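Local coordinates for protein MmoQ Response regulator (Methylococcus capsulatus, PDB 3LJX) that probably makes cyclic di-GMP from GTP as the full-length response regulator, of which this piece supplies the all-helical HDOD domain, at residues R66-V71 against I75-L80; A142-L147 against R186-D191; E167-L172 against T179-L184. All coordinates share one frame; numbering follows the deposited sequence.

Contact 1 of 3, residues R66-V71 against I75-L80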
# COMPACT_ATOMS: atom_id res chain seq x y z
N ARG A 66 -12.27 17.68 1.59
CA ARG A 66 -11.96 16.68 0.56
C ARG A 66 -10.94 15.68 1.09
O ARG A 66 -10.09 16.02 1.92
CB ARG A 66 -11.43 17.32 -0.72
CG ARG A 66 -11.99 18.69 -1.01
CD ARG A 66 -12.25 18.84 -2.49
NE ARG A 66 -13.34 17.97 -2.89
CZ ARG A 66 -13.21 16.84 -3.58
NH1 ARG A 66 -12.02 16.42 -3.97
NH2 ARG A 66 -14.28 16.14 -3.88
N PRO A 67 -11.00 14.44 0.61
CA PRO A 67 -10.06 13.42 1.10
C PRO A 67 -8.65 13.67 0.57
O PRO A 67 -8.49 14.36 -0.44
CB PRO A 67 -10.63 12.13 0.52
CG PRO A 67 -11.28 12.59 -0.78
CD PRO A 67 -11.91 13.91 -0.43
N VAL A 68 -7.65 13.12 1.27
CA VAL A 68 -6.25 13.19 0.84
C VAL A 68 -5.73 11.78 0.60
O VAL A 68 -6.30 10.81 1.10
CB VAL A 68 -5.34 13.91 1.88
CG1 VAL A 68 -5.74 15.35 2.06
CG2 VAL A 68 -5.36 13.19 3.22
N ALA A 69 -4.65 11.69 -0.17
CA ALA A 69 -4.08 10.42 -0.57
C ALA A 69 -2.56 10.49 -0.60
O ALA A 69 -1.90 9.78 -1.36
CB ALA A 69 -4.63 10.01 -1.95
N SER A 70 -2.00 11.36 0.23
CA SER A 70 -0.56 11.37 0.46
C SER A 70 -0.25 11.98 1.83
O SER A 70 -1.00 12.84 2.32
CB SER A 70 0.15 12.17 -0.62
OG SER A 70 -0.23 13.53 -0.53
N VAL A 71 0.85 11.56 2.45
CA VAL A 71 1.20 12.12 3.74
C VAL A 71 1.35 13.64 3.65
O VAL A 71 0.88 14.37 4.52
CB VAL A 71 2.47 11.49 4.30
CG1 VAL A 71 2.71 11.96 5.73
CG2 VAL A 71 2.36 9.97 4.23
N ILE A 75 -0.69 16.45 5.82
CA ILE A 75 -0.04 17.48 6.62
C ILE A 75 -0.62 18.87 6.30
O ILE A 75 -1.01 19.59 7.21
CB ILE A 75 1.47 17.51 6.39
CG1 ILE A 75 2.13 16.28 7.03
CG2 ILE A 75 2.07 18.75 7.00
CD1 ILE A 75 3.64 16.25 6.84
N ASP A 76 -0.68 19.22 5.01
CA ASP A 76 -1.28 20.49 4.60
C ASP A 76 -2.69 20.63 5.14
O ASP A 76 -3.12 21.72 5.50
CB ASP A 76 -1.34 20.62 3.07
CG ASP A 76 0.03 20.55 2.41
OD1 ASP A 76 1.05 20.70 3.12
OD2 ASP A 76 0.08 20.36 1.17
N LEU A 77 -3.42 19.52 5.20
CA LEU A 77 -4.82 19.57 5.60
C LEU A 77 -5.01 19.69 7.12
O LEU A 77 -5.69 20.61 7.57
CB LEU A 77 -5.58 18.35 5.06
CG LEU A 77 -7.05 18.28 5.45
CD1 LEU A 77 -7.82 19.42 4.78
CD2 LEU A 77 -7.64 16.93 5.06
N VAL A 78 -4.42 18.77 7.89
CA VAL A 78 -4.66 18.74 9.34
C VAL A 78 -3.56 19.42 10.19
O VAL A 78 -3.76 19.69 11.37
CB VAL A 78 -4.91 17.30 9.85
CG1 VAL A 78 -6.13 16.70 9.18
CG2 VAL A 78 -3.69 16.42 9.63
N GLY A 79 -2.42 19.70 9.58
CA GLY A 79 -1.34 20.41 10.24
C GLY A 79 -0.21 19.47 10.56
O GLY A 79 -0.43 18.27 10.83
N LEU A 80 1.02 19.99 10.53
CA LEU A 80 2.20 19.21 10.90
C LEU A 80 2.17 18.70 12.36
O LEU A 80 2.59 17.57 12.63
CB LEU A 80 3.49 20.02 10.65
CG LEU A 80 4.80 19.42 11.19
CD1 LEU A 80 5.04 17.99 10.71
CD2 LEU A 80 5.97 20.28 10.80

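Contact 2 of 3, residues A142-L147 against R186-D191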
# COMPACT_ATOMS: atom_id res chain seq x y z
N ALA A 142 -1.11 -1.14 -1.90
CA ALA A 142 -1.82 -2.05 -2.81
C ALA A 142 -2.14 -3.46 -2.28
O ALA A 142 -3.04 -4.14 -2.80
CB ALA A 142 -1.06 -2.15 -4.15
N ASP A 143 -1.40 -3.92 -1.27
CA ASP A 143 -1.71 -5.22 -0.67
C ASP A 143 -1.57 -5.20 0.85
O ASP A 143 -1.18 -6.20 1.48
CB ASP A 143 -0.92 -6.37 -1.31
CG ASP A 143 0.58 -6.19 -1.19
OD1 ASP A 143 1.04 -5.22 -0.54
OD2 ASP A 143 1.31 -7.03 -1.76
N VAL A 144 -1.93 -4.07 1.44
CA VAL A 144 -1.89 -3.91 2.87
C VAL A 144 -2.79 -4.93 3.58
O VAL A 144 -2.61 -5.22 4.76
CB VAL A 144 -2.25 -2.46 3.29
CG1 VAL A 144 -3.75 -2.20 3.11
CG2 VAL A 144 -1.83 -2.21 4.72
N GLY A 145 -3.76 -5.49 2.85
CA GLY A 145 -4.54 -6.60 3.37
C GLY A 145 -3.70 -7.80 3.82
O GLY A 145 -4.11 -8.55 4.71
N ARG A 146 -2.54 -8.00 3.21
CA ARG A 146 -1.66 -9.11 3.62
C ARG A 146 -1.11 -8.86 5.02
O ARG A 146 -1.18 -9.73 5.89
CB ARG A 146 -0.48 -9.28 2.66
CG ARG A 146 -0.84 -9.69 1.24
CD ARG A 146 0.44 -10.00 0.49
NE ARG A 146 0.19 -10.29 -0.92
CZ ARG A 146 0.01 -11.51 -1.43
NH1 ARG A 146 0.03 -12.59 -0.65
NH2 ARG A 146 -0.20 -11.64 -2.73
N LEU A 147 -0.56 -7.66 5.22
CA LEU A 147 -0.09 -7.23 6.54
C LEU A 147 -1.20 -7.40 7.59
O LEU A 147 -0.95 -7.88 8.70
CB LEU A 147 0.30 -5.75 6.49
CG LEU A 147 1.58 -5.24 7.15
CD1 LEU A 147 1.27 -4.00 7.93
CD2 LEU A 147 2.30 -6.28 8.02
N ARG A 186 -8.92 -3.71 -0.33
CA ARG A 186 -9.92 -2.78 -0.87
C ARG A 186 -10.79 -2.21 0.22
O ARG A 186 -11.14 -1.03 0.19
CB ARG A 186 -10.80 -3.46 -1.92
CG ARG A 186 -10.02 -4.14 -3.05
CD ARG A 186 -10.95 -4.51 -4.24
NE ARG A 186 -11.81 -5.66 -3.96
CZ ARG A 186 -11.44 -6.93 -4.14
NH1 ARG A 186 -10.22 -7.21 -4.60
NH2 ARG A 186 -12.28 -7.92 -3.87
N MSE A 187 -11.16 -3.05 1.19
CA MSE A 187 -12.01 -2.57 2.27
C MSE A 187 -11.25 -1.60 3.14
O MSE A 187 -11.80 -0.58 3.55
CB MSE A 187 -12.53 -3.73 3.13
CG MSE A 187 -13.44 -4.70 2.38
SE MSE A 187 -13.86 -6.24 3.51
CE MSE A 187 -14.69 -5.30 5.01
N LEU A 188 -9.98 -1.90 3.41
CA LEU A 188 -9.13 -1.00 4.18
C LEU A 188 -9.00 0.35 3.44
O LEU A 188 -9.24 1.42 4.03
CB LEU A 188 -7.75 -1.64 4.39
CG LEU A 188 -7.42 -2.23 5.78
CD1 LEU A 188 -8.65 -2.75 6.49
CD2 LEU A 188 -6.34 -3.30 5.71
N LEU A 189 -8.65 0.28 2.16
CA LEU A 189 -8.43 1.49 1.37
C LEU A 189 -9.72 2.31 1.31
O LEU A 189 -9.70 3.54 1.35
CB LEU A 189 -7.94 1.16 -0.04
CG LEU A 189 -6.55 0.52 -0.18
CD1 LEU A 189 -6.23 0.22 -1.65
CD2 LEU A 189 -5.47 1.41 0.43
N THR A 190 -10.84 1.61 1.22
CA THR A 190 -12.12 2.29 1.22
C THR A 190 -12.36 2.96 2.58
O THR A 190 -12.76 4.13 2.64
CB THR A 190 -13.24 1.32 0.89
OG1 THR A 190 -13.09 0.90 -0.46
CG2 THR A 190 -14.60 1.99 1.08
N ASP A 191 -12.10 2.25 3.68
CA ASP A 191 -12.24 2.86 5.00
C ASP A 191 -11.33 4.07 5.16
O ASP A 191 -11.69 5.02 5.83
CB ASP A 191 -11.97 1.88 6.15
CG ASP A 191 -12.45 2.42 7.52
OD1 ASP A 191 -13.68 2.68 7.66
OD2 ASP A 191 -11.62 2.59 8.46

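Contact 3 of 3, residues E167-L172 against T179-L184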
# COMPACT_ATOMS: atom_id res chain seq x y z
N GLU A 167 -3.98 -18.38 -6.04
CA GLU A 167 -5.43 -18.54 -5.93
C GLU A 167 -5.84 -19.49 -4.80
O GLU A 167 -6.87 -19.29 -4.15
CB GLU A 167 -6.02 -18.98 -7.28
CG GLU A 167 -6.00 -17.85 -8.33
CD GLU A 167 -6.28 -18.33 -9.76
OE1 GLU A 167 -6.73 -19.48 -9.95
OE2 GLU A 167 -6.04 -17.53 -10.70
N ALA A 168 -5.04 -20.53 -4.57
CA ALA A 168 -5.34 -21.49 -3.52
C ALA A 168 -5.26 -20.81 -2.15
O ALA A 168 -6.07 -21.08 -1.27
CB ALA A 168 -4.39 -22.70 -3.59
N LEU A 169 -4.28 -19.92 -1.98
CA LEU A 169 -4.20 -19.14 -0.74
C LEU A 169 -5.45 -18.25 -0.57
O LEU A 169 -6.03 -18.18 0.52
CB LEU A 169 -2.92 -18.31 -0.68
CG LEU A 169 -2.80 -17.41 0.56
CD1 LEU A 169 -2.80 -18.24 1.84
CD2 LEU A 169 -1.55 -16.55 0.47
N ILE A 170 -5.86 -17.58 -1.65
CA ILE A 170 -7.07 -16.76 -1.62
C ILE A 170 -8.25 -17.60 -1.15
O ILE A 170 -9.00 -17.19 -0.25
CB ILE A 170 -7.40 -16.16 -3.02
CG1 ILE A 170 -6.30 -15.20 -3.48
CG2 ILE A 170 -8.77 -15.47 -3.00
CD1 ILE A 170 -6.19 -13.93 -2.64
N ALA A 171 -8.41 -18.78 -1.74
CA ALA A 171 -9.50 -19.68 -1.36
C ALA A 171 -9.39 -20.08 0.11
O ALA A 171 -10.41 -20.19 0.81
CB ALA A 171 -9.51 -20.93 -2.25
N LEU A 172 -8.17 -20.28 0.59
CA LEU A 172 -7.97 -20.73 1.96
C LEU A 172 -8.30 -19.61 2.92
O LEU A 172 -8.88 -19.84 3.99
CB LEU A 172 -6.53 -21.21 2.16
CG LEU A 172 -6.29 -21.97 3.46
CD1 LEU A 172 -7.42 -22.95 3.73
CD2 LEU A 172 -4.96 -22.70 3.40
N THR A 179 -12.69 -13.62 4.38
CA THR A 179 -12.20 -12.53 3.55
C THR A 179 -10.86 -12.98 3.01
O THR A 179 -10.32 -13.99 3.45
CB THR A 179 -12.07 -11.22 4.36
OG1 THR A 179 -11.69 -10.15 3.48
CG2 THR A 179 -11.04 -11.35 5.43
N ASP A 180 -10.31 -12.26 2.03
CA ASP A 180 -8.99 -12.62 1.53
C ASP A 180 -8.16 -11.36 1.49
O ASP A 180 -8.71 -10.26 1.64
CB ASP A 180 -9.09 -13.25 0.14
CG ASP A 180 -9.64 -12.29 -0.89
OD1 ASP A 180 -9.00 -11.23 -1.14
OD2 ASP A 180 -10.72 -12.61 -1.44
N HIS A 181 -6.86 -11.49 1.26
CA HIS A 181 -5.97 -10.34 1.41
C HIS A 181 -6.26 -9.21 0.41
O HIS A 181 -6.05 -8.03 0.73
CB HIS A 181 -4.50 -10.76 1.42
CG HIS A 181 -4.07 -11.52 0.20
ND1 HIS A 181 -3.94 -10.93 -1.04
CD2 HIS A 181 -3.66 -12.80 0.05
CE1 HIS A 181 -3.51 -11.83 -1.91
NE2 HIS A 181 -3.33 -12.97 -1.27
N ASP A 182 -6.77 -9.56 -0.77
CA ASP A 182 -7.12 -8.55 -1.78
C ASP A 182 -8.45 -7.83 -1.47
O ASP A 182 -8.54 -6.60 -1.58
CB ASP A 182 -7.14 -9.15 -3.19
CG ASP A 182 -5.75 -9.52 -3.67
OD1 ASP A 182 -4.79 -8.80 -3.31
OD2 ASP A 182 -5.60 -10.52 -4.41
N GLU A 183 -9.47 -8.58 -1.08
CA GLU A 183 -10.70 -7.95 -0.62
C GLU A 183 -10.39 -7.07 0.59
O GLU A 183 -10.82 -5.91 0.67
CB GLU A 183 -11.74 -8.99 -0.25
CG GLU A 183 -13.10 -8.37 0.08
CD GLU A 183 -13.95 -9.26 0.98
OE1 GLU A 183 -13.46 -10.33 1.41
OE2 GLU A 183 -15.10 -8.88 1.28
N LEU A 184 -9.63 -7.61 1.53
CA LEU A 184 -9.33 -6.87 2.74
C LEU A 184 -8.63 -5.54 2.38
O LEU A 184 -8.96 -4.49 2.92
CB LEU A 184 -8.46 -7.73 3.66
CG LEU A 184 -8.68 -7.56 5.16
CD1 LEU A 184 -7.46 -8.03 5.96
CD2 LEU A 184 -9.04 -6.13 5.47

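Contact 1 of 3, residues R66-V71 against I75-L80
Val71 and Ile75 meet without any ring; the flat groups here are peptide carbonyls. At the end of one of them, Val71 O accepts from Ile75 N at 2.9 Å with an N-H...O angle of 162°, the i to i+4 bond of a first helical turn. The same oxygen is brushed by the isoleucine side chain: Ile75 CG1 lies 3.4 Å from Val71 O, because CG1 stands anti to the carbonyl carbon, beside the backbone N (chi1 -71°), and so follows the donor to its acceptor. A second carbonyl, that of Arg66, has Leu77 CD2 4.1 Å from its O. That methyl also carries the apolar part of the contact. Val68 CG1 and Leu77 CD2 approach to 3.9 Å, one branch end against another, and the two side chains cross obliquely. Leu54 and Ala57 of helix 47-58 add to the packing on Val68, while Ala40 and Ile43 of helix 36-43 touch Val71. Ser70 is the N-cap, its side chain capping a backbone N of the first turn and also bonded to Asp73. At the other end Gly79, with phi 107°, leaves the helix and starts the next; a CB there would press on the carbonyl O of Val78. The example is a loop running from helix 47-58 into the N-capped helix 71-78 of the HDOD domain, with Val68 packed on Leu77 further along that helix.

Contact 2 of 3, residues A142-L147 against R186-D191
Val144 and Leu188 supply the apolar interaction, a single close methyl contact: Val144 CG1 lies 3.8 Å from Leu188 CD2. Val144 has CG1 between its backbone N and carbonyl carbon (chi1 73°), which directs this branch at the leucine. Leu188 CD2 also reaches the backbone, 4.4 Å from Gly145 CA. Leu189 brings its end nearer from the flank, where Leu138 and Leu141 of helix 132-141 meet it.

The polar interactions lie round this buried patch. Gly145 N is bonded to Thr185 OG1, tying the start of one helix to the other. Within helix 181-191, Arg186 O is gripped twice: Thr190 OG1 donates to it over 2.8 Å, and Thr190 N reaches it from the opposite face of the carbonyl plane.

Charges come last. Arg146 NE stands 3.5 Å from Asp143 OD2, and Arg116 of helix 106-125 forms a salt bridge with the other carboxylate oxygen. Two helices here pack through small and branched residues, and Ala142-Asp143 probably occupies the place of the His-Asp pair that names the HD phosphohydrolase superfamily, to which HDOD domains belong.

Contact 3 of 3, residues E167-L172 against T179-L184
Ile170 presses its end methyl on the ring of His181, and this is the tight part of the contact. Ile170 CD1 sits over one face, 3.6 Å from the centroid of the His181 ring and 27° off its normal, a CH-pi contact displaced toward the rim, where His181 NE2 is 3.3 Å from Ile170 CD1. Leu169 CD2 comes instead to the ring edge, near its plane, 4.3 Å from His181 CD2. The other isoleucine branch, CG2, anti to the backbone N, lies alongside the Asp180 carboxylate, 3.8 Å from Asp180 OD2.

That carboxylate is busy with polar work. As the N-cap of helix 181-191, Asp180 OD1 accepts from Glu183 N at 2.7 Å, nearly straight at 171°, and more weakly from Asp182 N, while OD2 makes a salt bridge with Arg174. Were Asp180 replaced by an alanine, the amides of Asp182 and Glu183 would probably lose their cap, Arg174 its mate, and a gap would open beside Ile170 CG2.

The loose side is that of Ala168 and Ala171, which face solvent. Within 179-184, and apart from the packing on Ile170, Thr179 OG1 donates to Glu183 OE1 over 2.7 Å from above the carboxylate plane. No strand takes part: His181 packs on Arg146 and Leu149 of helix 144-152, and Leu169 on Cys160 and Leu161 of helix 154-163, which flank the pair of helices 166-177 and 181-191.

How the contacts relate
Contacts 2 and 3 work as neighbours, their centres about 12 Å apart, and both draw on helix 181-191, with contact 3 closing within the chain span that contact 2 brackets. They touch directly: Arg146 NH2 packs 3.4 Å from His181 CE1, and Gly145 O lies 3.6 Å from Leu184 CD1. Contact 1 precedes both along the chain and stays apart, its centre about 19 Å from that of contact 2 and about 31 Å from that of contact 3, across the chain's centre. All three belong to the HDOD domain, whereas the cyclase activity is probably that of the GGDEF part of the full-length protein.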